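NADH dehydrogenase (Methanothermobacter marburgensis, PDB 4R81) binds flavin mononucleotide in a flavodoxin-like fold and probably passes electrons from NADH or NADPH to quinones. Local coordinates at residues Phe87-Trp92 with Val132-Gly137; Glu172-Met177 with Leu189-Arg194. All blocks are in the same frame, centred on the assembly; numbering follows the deposited sequence. Where two conformers were deposited one is given.

Contact 1 of 2, residues Phe87-Trp92 with Val132-Gly137; sequences FIYPLW and VLCSAG. With FMN (flavin mononucleotide), chain E.
Tyr89 reaches across to Val132 and Cys134, its ring lying over the neighbouring strand on the face where both of those side chains stand. Its CG sits between the backbone N and the carbonyl carbon (chi1 60°), a turn that carries the ring over the adjacent chain. There Val132 CG1 packs against Tyr89 CE1 at 3.6 Å, and Cys134 SG comes within 3.7 Å of Tyr89 CE2, an oblique sulfur-aromatic contact. The same sulfur also touches CB and CD1 of Leu91, whose CD2 goes on to Ala136 CB, 3.9 Å away. On the other face Ile88 and Leu133 run side by side in the same direction, Ile88 CG1 lying 4.1 Å from Leu133 CB.

The backbones form a parallel pair in register from Phe87-Val132 to Pro90-Ser135, and Leu91 N still bonds to Ser135 O at 2.7 Å beyond the end of the first strand. At that end the chains meet FMN, as the loops at the C-terminal edge of a flavodoxin-like sheet do. In the conformer given here, one of two, Ser135 OG lies anti to its own N (chi1 172°) and shares a 2.7 Å hydrogen bond with ribityl O4' of FMN, while FMN O2' donates to Leu91 O. Gly137 N gives its hydrogen to flavin N1 at 3.1 Å; a side chain at this glycine would probably be crowded by C1' of the cofactor. Trp92 lays one ring face against the flavin's dimethyl end, and Pro90 CG backs the opposite face.

Helix 18-32 packs against the Ile88, Leu133 and Ser135 face, and helix 148-162 against Phe87, Tyr89 and Leu91. Strands 5-10 and 169-174 flank the pair, and Lys101 of the second subunit bonds to Trp92 O.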
# COMPACT_ATOMS: atom_id res chain seq x y z
N PHE A 87 -6.71 4.54 -12.54
CA PHE A 87 -5.49 4.33 -11.78
C PHE A 87 -4.63 3.34 -12.54
O PHE A 87 -5.06 2.21 -12.80
CB PHE A 87 -5.81 3.82 -10.37
CG PHE A 87 -6.63 4.79 -9.56
CD1 PHE A 87 -8.01 4.85 -9.70
CD2 PHE A 87 -6.00 5.68 -8.69
CE1 PHE A 87 -8.77 5.76 -8.96
CE2 PHE A 87 -6.75 6.60 -7.95
CZ PHE A 87 -8.13 6.64 -8.09
N ILE A 88 -3.44 3.78 -12.92
CA ILE A 88 -2.54 2.97 -13.74
C ILE A 88 -1.20 2.88 -13.03
O ILE A 88 -0.54 3.89 -12.78
CB ILE A 88 -2.37 3.59 -15.14
CG1 ILE A 88 -3.73 3.64 -15.86
CG2 ILE A 88 -1.33 2.80 -15.96
CD1 ILE A 88 -3.69 4.28 -17.24
N TYR A 89 -0.81 1.65 -12.68
CA TYR A 89 0.38 1.43 -11.86
C TYR A 89 0.84 -0.02 -11.95
O TYR A 89 0.06 -0.90 -12.32
CB TYR A 89 0.08 1.80 -10.40
CG TYR A 89 -1.04 0.99 -9.78
CD1 TYR A 89 -2.36 1.41 -9.89
CD2 TYR A 89 -0.79 -0.20 -9.10
CE1 TYR A 89 -3.40 0.68 -9.35
CE2 TYR A 89 -1.83 -0.94 -8.54
CZ TYR A 89 -3.14 -0.49 -8.67
OH TYR A 89 -4.18 -1.21 -8.14
N PRO A 90 2.11 -0.26 -11.64
CA PRO A 90 2.60 -1.64 -11.49
C PRO A 90 2.32 -2.19 -10.09
O PRO A 90 2.34 -1.45 -9.10
CB PRO A 90 4.11 -1.48 -11.67
CG PRO A 90 4.40 -0.12 -11.11
CD PRO A 90 3.20 0.73 -11.48
N LEU A 91 2.07 -3.49 -10.02
CA LEU A 91 1.86 -4.18 -8.76
C LEU A 91 3.19 -4.35 -8.06
O LEU A 91 4.06 -5.04 -8.57
CB LEU A 91 1.24 -5.55 -9.01
CG LEU A 91 0.72 -6.23 -7.75
CD1 LEU A 91 -0.29 -5.30 -7.09
CD2 LEU A 91 0.10 -7.59 -8.05
N TRP A 92 3.33 -3.73 -6.89
CA TRP A 92 4.54 -3.84 -6.08
C TRP A 92 4.18 -4.35 -4.69
O TRP A 92 3.48 -3.68 -3.94
CB TRP A 92 5.26 -2.49 -5.93
CG TRP A 92 5.93 -1.98 -7.17
CD1 TRP A 92 6.09 -2.63 -8.36
CD2 TRP A 92 6.53 -0.69 -7.34
NE1 TRP A 92 6.75 -1.83 -9.26
CE2 TRP A 92 7.03 -0.63 -8.66
CE3 TRP A 92 6.70 0.42 -6.50
CZ2 TRP A 92 7.69 0.50 -9.16
CZ3 TRP A 92 7.35 1.55 -7.00
CH2 TRP A 92 7.83 1.58 -8.32
N VAL A 132 -9.22 0.52 -12.88
CA VAL A 132 -7.88 0.24 -12.39
C VAL A 132 -7.17 -0.66 -13.39
O VAL A 132 -7.65 -1.74 -13.72
CB VAL A 132 -7.91 -0.46 -11.02
CG1 VAL A 132 -6.49 -0.82 -10.56
CG2 VAL A 132 -8.59 0.44 -9.99
N LEU A 133 -6.02 -0.20 -13.88
CA LEU A 133 -5.21 -0.98 -14.80
C LEU A 133 -3.89 -1.28 -14.10
O LEU A 133 -3.00 -0.42 -14.01
CB LEU A 133 -4.98 -0.23 -16.12
CG LEU A 133 -6.21 0.19 -16.93
CD1 LEU A 133 -5.81 0.90 -18.23
CD2 LEU A 133 -7.10 -0.99 -17.24
N CYS A 134 -3.78 -2.50 -13.58
CA CYS A 134 -2.65 -2.88 -12.76
C CYS A 134 -1.79 -3.91 -13.48
O CYS A 134 -2.23 -5.02 -13.79
CB CYS A 134 -3.17 -3.47 -11.44
SG CYS A 134 -1.91 -4.13 -10.37
N SER A 135 -0.54 -3.54 -13.76
CA SER A 135 0.39 -4.45 -14.42
C SER A 135 1.09 -5.30 -13.38
O SER A 135 1.54 -4.79 -12.36
CB SER A 135 1.41 -3.65 -15.23
OG SER A 135 2.44 -4.50 -15.72
N ALA A 136 1.18 -6.61 -13.61
CA ALA A 136 1.79 -7.49 -12.62
C ALA A 136 2.73 -8.49 -13.27
O ALA A 136 2.53 -8.89 -14.41
CB ALA A 136 0.70 -8.24 -11.85
N GLY A 137 3.77 -8.87 -12.53
CA GLY A 137 4.66 -9.92 -12.98
C GLY A 137 3.96 -11.27 -13.01
O GLY A 137 4.07 -12.02 -13.98
N1 FMN E . 4.62 -8.60 -9.54
C2 FMN E . 3.62 -9.32 -8.92
O2 FMN E . 2.92 -10.08 -9.57
N3 FMN E . 3.40 -9.20 -7.56
C4 FMN E . 4.18 -8.34 -6.81
O4 FMN E . 3.96 -8.24 -5.60
C4A FMN E . 5.20 -7.61 -7.42
N5 FMN E . 6.00 -6.76 -6.68
C5A FMN E . 6.99 -6.02 -7.31
C6 FMN E . 7.78 -5.15 -6.57
C7 FMN E . 8.79 -4.42 -7.19
C7M FMN E . 9.64 -3.47 -6.39
C8 FMN E . 9.00 -4.55 -8.56
C8M FMN E . 10.09 -3.76 -9.24
C9 FMN E . 8.21 -5.43 -9.29
C9A FMN E . 7.20 -6.16 -8.68
N10 FMN E . 6.40 -7.03 -9.41
C10 FMN E . 5.41 -7.74 -8.79
C1' FMN E . 6.58 -7.18 -10.88
C2' FMN E . 5.93 -5.92 -11.49
O2' FMN E . 4.53 -5.90 -11.30
C3' FMN E . 6.33 -5.75 -12.94
O3' FMN E . 7.70 -5.38 -12.94
C4' FMN E . 5.50 -4.66 -13.61
O4' FMN E . 4.15 -5.04 -13.75
C5' FMN E . 6.05 -4.31 -14.99
O5' FMN E . 5.41 -3.11 -15.37
P FMN E . 6.29 -1.78 -15.50
O1P FMN E . 7.25 -1.98 -16.66
O2P FMN E . 5.38 -0.60 -15.79
O3P FMN E . 7.07 -1.59 -14.22

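Contact 2 of 2, residues Glu172-Met177 with Leu189-Arg194; sequences EILGGM and LMRARR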
# COMPACT_ATOMS: atom_id res chain seq x y z
N GLU A 172 -8.54 -4.36 -14.10
CA GLU A 172 -7.92 -5.27 -15.05
C GLU A 172 -6.53 -5.60 -14.54
O GLU A 172 -5.69 -4.71 -14.41
CB GLU A 172 -7.79 -4.60 -16.42
CG GLU A 172 -9.07 -4.01 -16.98
CD GLU A 172 -9.87 -4.99 -17.79
OE1 GLU A 172 -9.52 -6.19 -17.82
OE2 GLU A 172 -10.86 -4.56 -18.42
N ILE A 173 -6.30 -6.87 -14.24
CA ILE A 173 -4.96 -7.30 -13.87
C ILE A 173 -4.22 -7.68 -15.14
O ILE A 173 -4.50 -8.71 -15.76
CB ILE A 173 -4.96 -8.46 -12.87
CG1 ILE A 173 -5.60 -8.00 -11.55
CG2 ILE A 173 -3.54 -8.96 -12.63
CD1 ILE A 173 -5.77 -9.12 -10.53
N LEU A 174 -3.28 -6.83 -15.55
CA LEU A 174 -2.50 -7.06 -16.75
C LEU A 174 -1.25 -7.83 -16.37
O LEU A 174 -0.19 -7.25 -16.13
CB LEU A 174 -2.18 -5.73 -17.45
CG LEU A 174 -3.41 -4.85 -17.74
CD1 LEU A 174 -3.03 -3.47 -18.31
CD2 LEU A 174 -4.40 -5.56 -18.67
N GLY A 175 -1.38 -9.15 -16.29
CA GLY A 175 -0.34 -9.99 -15.71
C GLY A 175 0.62 -10.62 -16.70
O GLY A 175 0.43 -10.51 -17.91
N GLY A 176 1.65 -11.27 -16.18
CA GLY A 176 2.63 -11.97 -16.99
C GLY A 176 3.81 -11.11 -17.41
O GLY A 176 4.64 -11.53 -18.23
N MET A 177 3.90 -9.91 -16.85
CA MET A 177 4.94 -8.97 -17.23
C MET A 177 6.20 -9.18 -16.39
O MET A 177 6.56 -8.34 -15.56
CB MET A 177 4.45 -7.53 -17.12
CG MET A 177 3.08 -7.30 -17.77
SD MET A 177 2.95 -7.93 -19.45
CE MET A 177 4.14 -6.89 -20.32
N LEU A 189 -2.02 -4.72 -23.74
CA LEU A 189 -2.25 -3.40 -24.32
C LEU A 189 -3.60 -3.37 -25.04
O LEU A 189 -4.27 -2.34 -25.06
CB LEU A 189 -1.11 -3.02 -25.28
CG LEU A 189 0.25 -2.76 -24.63
CD1 LEU A 189 1.29 -2.32 -25.66
CD2 LEU A 189 0.15 -1.74 -23.51
N MET A 190 -4.00 -4.50 -25.62
CA MET A 190 -5.31 -4.60 -26.24
C MET A 190 -6.39 -4.41 -25.17
O MET A 190 -7.39 -3.72 -25.41
CB MET A 190 -5.48 -5.95 -26.94
CG MET A 190 -6.66 -6.01 -27.91
SD MET A 190 -7.06 -7.68 -28.49
CE MET A 190 -5.44 -8.29 -28.91
N ARG A 191 -6.19 -5.03 -24.01
CA ARG A 191 -7.14 -4.91 -22.91
C ARG A 191 -7.21 -3.47 -22.39
O ARG A 191 -8.30 -2.95 -22.13
CB ARG A 191 -6.77 -5.88 -21.78
CG ARG A 191 -6.92 -7.35 -22.19
CD ARG A 191 -6.41 -8.31 -21.13
NE ARG A 191 -7.15 -8.16 -19.89
CZ ARG A 191 -6.69 -8.51 -18.70
NH1 ARG A 191 -5.47 -9.02 -18.59
NH2 ARG A 191 -7.43 -8.34 -17.62
N ALA A 192 -6.06 -2.83 -22.27
CA ALA A 192 -6.01 -1.45 -21.80
C ALA A 192 -6.76 -0.52 -22.75
O ALA A 192 -7.54 0.34 -22.33
CB ALA A 192 -4.58 -1.00 -21.63
N ARG A 193 -6.53 -0.70 -24.05
CA ARG A 193 -7.20 0.12 -25.06
C ARG A 193 -8.71 -0.11 -24.99
O ARG A 193 -9.49 0.84 -25.03
CB ARG A 193 -6.65 -0.21 -26.45
CG ARG A 193 -7.03 0.78 -27.54
CD ARG A 193 -6.07 0.67 -28.73
NE ARG A 193 -5.32 -0.59 -28.70
CZ ARG A 193 -4.00 -0.69 -28.52
NH1 ARG A 193 -3.42 -1.88 -28.50
NH2 ARG A 193 -3.26 0.40 -28.39
N ARG A 194 -9.10 -1.37 -24.85
CA ARG A 194 -10.51 -1.74 -24.78
C ARG A 194 -11.18 -1.08 -23.57
O ARG A 194 -12.33 -0.65 -23.65
CB ARG A 194 -10.66 -3.26 -24.71
CG ARG A 194 -12.10 -3.76 -24.76
CD ARG A 194 -12.17 -5.28 -24.57
NE ARG A 194 -11.45 -5.98 -25.63
CZ ARG A 194 -10.60 -6.98 -25.44
NH1 ARG A 194 -10.36 -7.44 -24.21
NH2 ARG A 194 -10.00 -7.54 -26.48
O HOH W 1 -10.51 -4.29 -21.11
O HOH W 2 -9.89 -7.75 -19.64
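Arg191 reaches from its helix to the end of the strand and lays its guanidinium beside Glu172, Ile173 and Leu174. The side chain leaves with CG anti to the carbonyl carbon, then bends at chi3 (61°), which brings the flat group across the strand. Arg191 NH2 forms a salt bridge with Glu172 OE1 at 3.0 Å, meeting that oxygen nearly along its C-O axis. The carboxylate and guanidinium planes are 73° apart, so the two groups join through one oxygen and one nitrogen instead of lying flat as a two-pronged pair. Meanwhile Arg191 NH1 donates to Ile173 O, also at 3.0 Å, from well above the carbonyl plane. Leu174 runs past the arginine in the opposite direction and sets CD2 over one guanidinium face, 3.7 Å from Arg191 CZ, while its CD1 leans more loosely on Ala192 CB at 4.4 Å.

Two waters fill out the polar side. One accepts from Arg191 NE; the other links Glu172 OE2 to Arg191 O, so the glutamate is tied to the helix backbone as well as to the side chain. A leucine in place of Arg191 would probably leave the Glu172 carboxylate without its positive mate and Ile173 O without this donor from the helix.

The short strand 172-174 and helix segment 189-194 run roughly antiparallel, at 155°, their axes 9.4 Å apart at the closest, and the joint packs helix 185-197 against strand 169-174, the edge strand on that side of this chain's sheet. Leu174 packs on Val22 of helix 18-32, and Ala192 on Leu133 of strand 129-135. Ile173 points away from helix 185-197 and packs on helix 148-162.

Contact 1 closes before contact 2 opens along the chain, and their centres are 9 Å apart. They share the parallel sheet: strand 129-135 of contact 1 lies between strand 84-90 and strand 169-174 of contact 2, and Cys134 O probably accepts a hydrogen bond from Leu174 N. Their side chains also meet, with Leu133 on Glu172 and Ser135 on Met177. Helix 18-32 touches both. Contact 1 thus joins inner strands where they end at the flavin, while contact 2 packs helix 185-197 against the edge strand; Met177, in the loop after that strand, brings contact 2's chain back to the FMN pocket.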